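Local coordinates for putative cell surface protein (Streptococcus pyogenes, PDB 4OFQ) that probably acts as a cell-surface adhesin of the antigen I/II family, of which this is the calcium-containing, beta-sandwich C-terminal part, at residues A[33-38]-A[189-194]; A[245-250]-A[318-323]. All coordinates share one frame; numbering follows the deposited sequence. Where two conformers were deposited one is given.

Contact 1 of 2, residues A[33-38]-A[189-194]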
ATOM      1  N   VAL A  33      -4.065   2.016  -1.467  1.00 12.97           N
ATOM      2  CA  VAL A  33      -3.228   0.907  -1.016  1.00 14.61           C
ATOM      3  C   VAL A  33      -3.122   0.992   0.500  1.00 16.99           C
ATOM      4  O   VAL A  33      -3.655   1.920   1.105  1.00 15.86           O
ATOM      5  CB  VAL A  33      -1.814   0.966  -1.643  1.00 13.04           C
ATOM      6  CG1 VAL A  33      -1.909   0.880  -3.160  1.00 12.84           C
ATOM      7  CG2 VAL A  33      -1.079   2.265  -1.204  1.00 10.54           C
ATOM      8  N   LEU A  34      -2.430   0.027   1.105  1.00 10.80           N
ATOM      9  CA  LEU A  34      -2.303  -0.076   2.558  1.00 10.89           C
ATOM     10  C   LEU A  34      -0.857   0.218   2.984  1.00 12.65           C
ATOM     11  O   LEU A  34       0.052   0.151   2.154  1.00 14.10           O
ATOM     12  CB  LEU A  34      -2.738  -1.485   3.007  1.00 14.02           C
ATOM     13  CG  LEU A  34      -4.197  -1.810   2.665  1.00 15.27           C
ATOM     14  CD1 LEU A  34      -4.534  -3.266   2.971  1.00 16.82           C
ATOM     15  CD2 LEU A  34      -5.112  -0.880   3.451  1.00 13.29           C
ATOM     16  N   PRO A  35      -0.640   0.568   4.270  1.00 11.44           N
ATOM     17  CA  PRO A  35       0.700   0.926   4.753  1.00 14.22           C
ATOM     18  C   PRO A  35       1.783  -0.131   4.444  1.00 11.52           C
ATOM     19  O   PRO A  35       2.935   0.199   4.115  1.00 11.98           O
ATOM     20  CB  PRO A  35       0.493   1.034   6.259  1.00 13.89           C
ATOM     21  CG  PRO A  35      -0.920   1.508   6.403  1.00 14.27           C
ATOM     22  CD  PRO A  35      -1.677   0.830   5.289  1.00 11.30           C
ATOM     23  N   ASN A  36       1.415  -1.400   4.564  1.00 11.40           N
ATOM     24  CA  ASN A  36       2.370  -2.478   4.323  1.00 13.41           C
ATOM     25  C   ASN A  36       2.376  -2.997   2.881  1.00  9.33           C
ATOM     26  O   ASN A  36       2.981  -4.031   2.606  1.00 11.06           O
ATOM     27  CB  ASN A  36       2.154  -3.630   5.330  1.00 11.04           C
ATOM     28  CG  ASN A  36       0.838  -4.390   5.100  1.00 10.52           C
ATOM     29  OD1 ASN A  36       0.130  -4.165   4.111  1.00 10.22           O
ATOM     30  ND2 ASN A  36       0.517  -5.308   6.015  1.00 11.59           N
ATOM     31  N   SER A  37       1.682  -2.305   1.975  1.00 10.75           N
ATOM     32  CA  SER A  37       1.609  -2.727   0.564  1.00  9.19           C
ATOM     33  C   SER A  37       2.969  -2.695  -0.126  1.00 12.51           C
ATOM     34  O   SER A  37       3.815  -1.856   0.185  1.00 14.74           O
ATOM     35  CB  SER A  37       0.634  -1.843  -0.238  1.00  9.40           C
ATOM     36  OG  SER A  37      -0.707  -1.995   0.226  1.00 19.27           O
ATOM     37  N   THR A  38       3.172  -3.618  -1.057  1.00  8.76           N
ATOM     38  CA  THR A  38       4.332  -3.562  -1.942  1.00  9.95           C
ATOM     39  C   THR A  38       3.826  -2.919  -3.206  1.00 11.80           C
ATOM     40  O   THR A  38       2.825  -3.366  -3.749  1.00 11.90           O
ATOM     41  CB  THR A  38       4.846  -4.972  -2.279  1.00  8.63           C
ATOM     42  OG1 THR A  38       5.245  -5.632  -1.069  1.00 11.71           O
ATOM     43  CG2 THR A  38       6.040  -4.899  -3.244  1.00  8.44           C
ATOM     44  N   SER A 189      -4.542   4.872   2.281  1.00 18.10           N
ATOM     45  CA  SER A 189      -5.641   4.939   3.225  1.00 25.94           C
ATOM     46  C   SER A 189      -5.101   5.147   4.633  1.00 22.26           C
ATOM     47  O   SER A 189      -4.122   4.515   5.024  1.00 23.14           O
ATOM     48  CB  SER A 189      -6.459   3.650   3.171  1.00 28.27           C
ATOM     49  OG  SER A 189      -7.264   3.625   2.013  1.00 28.74           O
ATOM     50  N   GLU A 190      -5.708   6.063   5.375  1.00 25.72           N
ATOM     51  CA  GLU A 190      -5.348   6.214   6.774  1.00 26.81           C
ATOM     52  C   GLU A 190      -6.216   5.252   7.559  1.00 21.98           C
ATOM     53  O   GLU A 190      -7.442   5.360   7.548  1.00 18.93           O
ATOM     54  CB  GLU A 190      -5.558   7.639   7.263  1.00 38.07           C
ATOM     55  CG  GLU A 190      -5.133   7.827   8.711  1.00 48.54           C
ATOM     56  CD  GLU A 190      -5.297   9.255   9.188  1.00 57.70           C
ATOM     57  OE1 GLU A 190      -5.445  10.151   8.331  1.00 63.76           O
ATOM     58  OE2 GLU A 190      -5.283   9.476  10.420  1.00 55.18           O
ATOM     59  N   LEU A 191      -5.561   4.311   8.233  0.50 18.07           N
ATOM     60  CA  LEU A 191      -6.235   3.275   8.999  0.50 18.72           C
ATOM     61  C   LEU A 191      -6.475   3.751  10.421  0.50 14.72           C
ATOM     62  O   LEU A 191      -5.532   4.137  11.107  0.50 18.37           O
ATOM     63  CB  LEU A 191      -5.361   2.016   9.045  0.50 15.05           C
ATOM     64  CG  LEU A 191      -4.830   1.535   7.700  0.50 19.44           C
ATOM     65  CD1 LEU A 191      -3.948   0.303   7.881  0.50 15.95           C
ATOM     66  CD2 LEU A 191      -5.994   1.241   6.765  0.50 21.96           C
ATOM     67  N   THR A 192      -7.731   3.722  10.864  1.00 16.16           N
ATOM     68  CA  THR A 192      -8.052   4.010  12.265  1.00 17.81           C
ATOM     69  C   THR A 192      -9.172   3.066  12.713  1.00 12.75           C
ATOM     70  O   THR A 192     -10.022   2.668  11.912  1.00 13.62           O
ATOM     71  CB  THR A 192      -8.481   5.498  12.507  1.00 19.31           C
ATOM     72  OG1 THR A 192      -9.764   5.736  11.930  1.00 23.57           O
ATOM     73  CG2 THR A 192      -7.484   6.486  11.922  1.00 23.52           C
ATOM     74  N   VAL A 193      -9.153   2.681  13.982  1.00  9.09           N
ATOM     75  CA  VAL A 193     -10.278   1.945  14.560  1.00 10.02           C
ATOM     76  C   VAL A 193     -10.594   2.539  15.925  1.00 14.07           C
ATOM     77  O   VAL A 193      -9.762   3.225  16.514  1.00 10.99           O
ATOM     78  CB  VAL A 193      -9.999   0.422  14.698  1.00 11.72           C
ATOM     79  CG1 VAL A 193      -9.936  -0.238  13.303  1.00 11.03           C
ATOM     80  CG2 VAL A 193      -8.718   0.181  15.476  1.00 12.04           C
ATOM     81  N   HIS A 194     -11.796   2.280  16.424  0.50 11.70           N
ATOM     82  CA  HIS A 194     -12.218   2.868  17.686  0.50 11.07           C
ATOM     83  C   HIS A 194     -12.840   1.829  18.604  0.50 11.90           C
ATOM     84  O   HIS A 194     -13.484   0.876  18.151  0.50  8.31           O
ATOM     85  CB  HIS A 194     -13.196   4.022  17.440  0.50 13.38           C
ATOM     86  CG  HIS A 194     -12.623   5.125  16.606  0.50 19.02           C
ATOM     87  ND1 HIS A 194     -12.688   5.128  15.230  0.50 24.04           N
ATOM     88  CD2 HIS A 194     -11.958   6.253  16.954  0.50 18.93           C
ATOM     89  CE1 HIS A 194     -12.095   6.213  14.765  0.50 20.25           C
ATOM     90  NE2 HIS A 194     -11.643   6.912  15.791  0.50 21.28           N
TER
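The pyrrolidine ring of P35 meets the side chain of L191 at the ring's CD–CG edge, not over a face: L191 CD1 lies 3.5 Å from P35 CD and 3.6 Å from P35 CG. That is tight for carbons, but since L191 was deposited in two conformers, the tightness is doubtful. The other branch of L191 turns to L34, whose side chain it crosses at about a right angle, L34 CD2 lying 4.0 Å from L191 CD2. In L191, chi1 (-50°) sets CG beside the backbone N, and chi2 (178°) turns CD1 to P35 and CD2 to L34. W224, N335 and V337 also touch the L191 side chain, and Y232 touches L34. Beside this apolar patch the backbones are tied by one bond, S189 N to V33 O at 3.3 Å, long but nearly straight (163° at the hydrogen); V33 also bonds H187, so the parallel pairing of strands 32-33 and 177-188 runs on to S189. After V33 the chain folds back in a type I turn from L34 to S37, closed by S37 N to L34 O (3.0 Å) and braced by L34 N to S37 OG (2.8 Å). At the turn N36 reaches the other part of the molecule, its backbone N bonding N335 OD1 and its ND2 the carbonyl of N333. Residues 189-194 link strand 177-188 of one sheet to strand 194-198 of another, so the arrangement is that of a junction between tandem beta-sandwich domains, packed against the turn at a sheet edge.

Contact 2 of 2, residues A[245-250]-A[318-323]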
ATOM      1  N   HIS A 245      -9.007  -9.812  32.096  1.00 12.51           N
ATOM      2  CA  HIS A 245      -9.831 -10.903  32.619  1.00 17.82           C
ATOM      3  C   HIS A 245      -9.798 -11.094  34.142  1.00 18.31           C
ATOM      4  O   HIS A 245     -10.561 -11.890  34.682  1.00 17.84           O
ATOM      5  CB  HIS A 245      -9.548 -12.224  31.881  1.00 21.29           C
ATOM      6  CG  HIS A 245      -8.185 -12.785  32.130  1.00 20.23           C
ATOM      7  ND1 HIS A 245      -7.062 -11.994  32.248  1.00 17.96           N
ATOM      8  CD2 HIS A 245      -7.765 -14.062  32.294  1.00 23.11           C
ATOM      9  CE1 HIS A 245      -6.009 -12.760  32.476  1.00 25.09           C
ATOM     10  NE2 HIS A 245      -6.407 -14.019  32.500  1.00 21.53           N
ATOM     11  N   THR A 246      -8.936 -10.360  34.838  1.00 14.53           N
ATOM     12  CA  THR A 246      -9.029 -10.287  36.294  1.00 16.71           C
ATOM     13  C   THR A 246     -10.329  -9.590  36.722  1.00 14.74           C
ATOM     14  O   THR A 246     -10.843  -9.836  37.816  1.00 15.61           O
ATOM     15  CB  THR A 246      -7.858  -9.503  36.891  1.00 18.72           C
ATOM     16  OG1 THR A 246      -7.706  -8.266  36.181  1.00 14.09           O
ATOM     17  CG2 THR A 246      -6.561 -10.295  36.777  1.00 19.32           C
ATOM     18  N   HIS A 247     -10.847  -8.713  35.862  1.00 13.41           N
ATOM     19  CA  HIS A 247     -12.010  -7.885  36.206  1.00 17.76           C
ATOM     20  C   HIS A 247     -13.205  -8.060  35.264  1.00 15.81           C
ATOM     21  O   HIS A 247     -14.355  -7.809  35.643  1.00 13.70           O
ATOM     22  CB  HIS A 247     -11.614  -6.405  36.221  1.00 12.60           C
ATOM     23  CG  HIS A 247     -10.677  -6.034  37.326  1.00 14.33           C
ATOM     24  ND1 HIS A 247      -9.350  -6.409  37.332  1.00 13.11           N
ATOM     25  CD2 HIS A 247     -10.872  -5.317  38.459  1.00 13.01           C
ATOM     26  CE1 HIS A 247      -8.769  -5.946  38.426  1.00 15.56           C
ATOM     27  NE2 HIS A 247      -9.668  -5.273  39.123  1.00 14.26           N
ATOM     28  N   ASP A 248     -12.928  -8.460  34.032  1.00 16.06           N
ATOM     29  CA  ASP A 248     -13.968  -8.604  33.010  1.00 15.49           C
ATOM     30  C   ASP A 248     -14.091 -10.074  32.658  1.00 17.11           C
ATOM     31  O   ASP A 248     -13.123 -10.701  32.225  1.00 18.36           O
ATOM     32  CB  ASP A 248     -13.608  -7.849  31.733  1.00 13.82           C
ATOM     33  CG  ASP A 248     -13.928  -6.359  31.790  1.00 15.58           C
ATOM     34  OD1 ASP A 248     -14.645  -5.914  32.708  1.00 14.02           O
ATOM     35  OD2 ASP A 248     -13.442  -5.632  30.890  1.00 13.59           O
ATOM     36  N   LEU A 249     -15.275 -10.634  32.842  1.00 13.27           N
ATOM     37  CA  LEU A 249     -15.475 -12.035  32.502  1.00 17.84           C
ATOM     38  C   LEU A 249     -16.284 -12.138  31.206  1.00 19.18           C
ATOM     39  O   LEU A 249     -17.475 -11.819  31.184  1.00 19.98           O
ATOM     40  CB  LEU A 249     -16.172 -12.759  33.655  1.00 17.18           C
ATOM     41  CG  LEU A 249     -16.601 -14.216  33.450  1.00 25.72           C
ATOM     42  CD1 LEU A 249     -15.400 -15.146  33.392  1.00 31.21           C
ATOM     43  CD2 LEU A 249     -17.556 -14.625  34.548  1.00 28.26           C
ATOM     44  N   TYR A 250     -15.619 -12.564  30.133  1.00 14.53           N
ATOM     45  CA  TYR A 250     -16.249 -12.752  28.823  1.00 17.64           C
ATOM     46  C   TYR A 250     -17.542 -13.565  28.895  1.00 17.96           C
ATOM     47  O   TYR A 250     -17.588 -14.627  29.521  1.00 17.54           O
ATOM     48  CB  TYR A 250     -15.265 -13.419  27.851  1.00 21.09           C
ATOM     49  CG  TYR A 250     -15.819 -13.690  26.466  1.00 20.14           C
ATOM     50  CD1 TYR A 250     -15.804 -12.712  25.485  1.00 18.24           C
ATOM     51  CD2 TYR A 250     -16.331 -14.935  26.136  1.00 22.10           C
ATOM     52  CE1 TYR A 250     -16.310 -12.964  24.211  1.00 18.26           C
ATOM     53  CE2 TYR A 250     -16.834 -15.198  24.864  1.00 14.85           C
ATOM     54  CZ  TYR A 250     -16.817 -14.211  23.913  1.00 13.52           C
ATOM     55  OH  TYR A 250     -17.316 -14.481  22.661  1.00 15.47           O
ATOM     56  N   ARG A 318     -18.704  -7.778  35.036  1.00 14.04           N
ATOM     57  CA  ARG A 318     -17.698  -7.135  35.866  1.00 13.66           C
ATOM     58  C   ARG A 318     -17.634  -7.884  37.186  1.00 15.61           C
ATOM     59  O   ARG A 318     -18.601  -7.907  37.955  1.00 16.00           O
ATOM     60  CB  ARG A 318     -18.029  -5.654  36.083  1.00 16.27           C
ATOM     61  CG  ARG A 318     -17.112  -4.935  37.082  1.00 13.99           C
ATOM     62  CD  ARG A 318     -15.660  -4.859  36.604  1.00 11.87           C
ATOM     63  NE  ARG A 318     -15.518  -4.611  35.171  1.00 10.91           N
ATOM     64  CZ  ARG A 318     -15.541  -3.409  34.598  1.00 12.94           C
ATOM     65  NH1 ARG A 318     -15.714  -2.309  35.328  1.00 10.38           N
ATOM     66  NH2 ARG A 318     -15.387  -3.312  33.283  1.00 10.55           N
ATOM     67  N   ILE A 319     -16.495  -8.515  37.440  1.00 15.94           N
ATOM     68  CA  ILE A 319     -16.405  -9.469  38.543  1.00 21.93           C
ATOM     69  C   ILE A 319     -15.548  -9.018  39.726  1.00 16.43           C
ATOM     70  O   ILE A 319     -15.525  -9.686  40.751  1.00 21.31           O
ATOM     71  CB  ILE A 319     -15.909 -10.856  38.064  1.00 21.93           C
ATOM     72  CG1 ILE A 319     -14.578 -10.732  37.318  1.00 20.36           C
ATOM     73  CG2 ILE A 319     -16.954 -11.517  37.179  1.00 22.79           C
ATOM     74  CD1 ILE A 319     -13.769 -12.018  37.289  1.00 25.84           C
ATOM     75  N   LYS A 320     -14.853  -7.892  39.592  1.00 15.38           N
ATOM     76  CA  LYS A 320     -13.933  -7.447  40.644  1.00 21.70           C
ATOM     77  C   LYS A 320     -13.827  -5.924  40.688  1.00 16.92           C
ATOM     78  O   LYS A 320     -13.960  -5.260  39.669  1.00 15.69           O
ATOM     79  CB  LYS A 320     -12.555  -8.068  40.402  1.00 24.11           C
ATOM     80  CG  LYS A 320     -11.518  -7.833  41.488  1.00 24.90           C
ATOM     81  CD  LYS A 320     -10.195  -8.499  41.112  1.00 31.78           C
ATOM     82  CE  LYS A 320      -9.043  -7.980  41.961  1.00 36.10           C
ATOM     83  NZ  LYS A 320      -9.236  -8.243  43.411  1.00 42.77           N
ATOM     84  N   ALA A 321     -13.601  -5.365  41.873  1.00 20.64           N
ATOM     85  CA  ALA A 321     -13.425  -3.919  41.995  1.00 15.72           C
ATOM     86  C   ALA A 321     -12.056  -3.491  41.460  1.00 20.02           C
ATOM     87  O   ALA A 321     -11.107  -4.281  41.456  1.00 14.69           O
ATOM     88  CB  ALA A 321     -13.593  -3.488  43.462  1.00 15.96           C
ATOM     89  N   GLY A 322     -11.962  -2.239  41.020  1.00 14.99           N
ATOM     90  CA  GLY A 322     -10.708  -1.667  40.546  1.00 13.20           C
ATOM     91  C   GLY A 322     -10.922  -0.873  39.264  1.00 12.14           C
ATOM     92  O   GLY A 322     -12.055  -0.678  38.857  1.00 11.78           O
ATOM     93  N   ASP A 323      -9.838  -0.408  38.635  1.00 11.81           N
ATOM     94  CA  ASP A 323      -9.940   0.281  37.346  1.00 13.33           C
ATOM     95  C   ASP A 323      -9.800  -0.788  36.274  1.00 11.77           C
ATOM     96  O   ASP A 323      -9.017  -1.720  36.432  1.00 10.81           O
ATOM     97  CB  ASP A 323      -8.822   1.324  37.188  1.00 11.06           C
ATOM     98  CG  ASP A 323      -9.290   2.603  36.478  1.00 11.04           C
ATOM     99  OD1 ASP A 323     -10.407   3.075  36.776  1.00 10.77           O
ATOM    100  OD2 ASP A 323      -8.528   3.150  35.636  1.00 13.73           O
TER
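D248 and R318 face each other as ion partners: R318 comes side-on, with NE and NH2 both directed to the single oxygen OD1 of D248. R318 NE is 2.9 Å from D248 OD1, and R318 NH2 is 2.8 Å from D248 OD1. NH2 uses the syn lone pair of OD1, while NE meets the same oxygen nearly along its C-O axis. The guanidinium and carboxylate planes lie 28° apart, and bends at chi2 and chi3 of R318 fold its chain back to this position. The remaining polar ends have partners too: D248 OD2 bonds Y219 OH, and R318 NH1 bonds T344 OG1 and T346 OG1; these hydroxyls give further bonds to both ends of the pair and probably help to fix its orientation. The two residues form an antiparallel non-hydrogen-bonded pair where strand 248-257 begins beside the end of strand 310-318 in the four-stranded sheet of this beta-sandwich domain. On the loop side of the pair H247 O receives I319 N at 2.9 Å in a nearly straight bond (171°); on the sheet side L249 bonds K317 through the backbone. The H247 ring lies against the departing loop. Its ND1 and T246 OG1 are 2.7 Å apart, hydrogen-bonded with either as possible donor, whereas H247 NE2 makes a weak, bent bond to A321 O (2.9 Å, 124°). K320 CD sits over one face of the H247 ring in a CH-pi contact, 4.0 Å from the centroid. By contrast, the backbone N and O of K320 are buried here and find no partner in the model. I319 divides its branches, CG1 resting on the H247 carbonyl and I319 CG2 3.8 Å from L249 CB.

Contact 1 is largely buried and lies near the middle of the elongated chain, about 7 Å from its centre; contact 2 is at the surface, about 39 Å out, toward the far end of the second domain. Their centres are about 33 Å apart without touch, and they follow in series along the chain. Contact 1 only precedes strand 194-198 of the four-stranded sheet, whereas contact 2 contains a true strand pair of it; they sit by opposite edge strands, 194-198 and 248-257, the latter beside the inner strand 310-318. The first joins two domains through apolar side chains and one backbone bond; the second, within one domain, relies on a salt bridge, histidine and backbone polar groups.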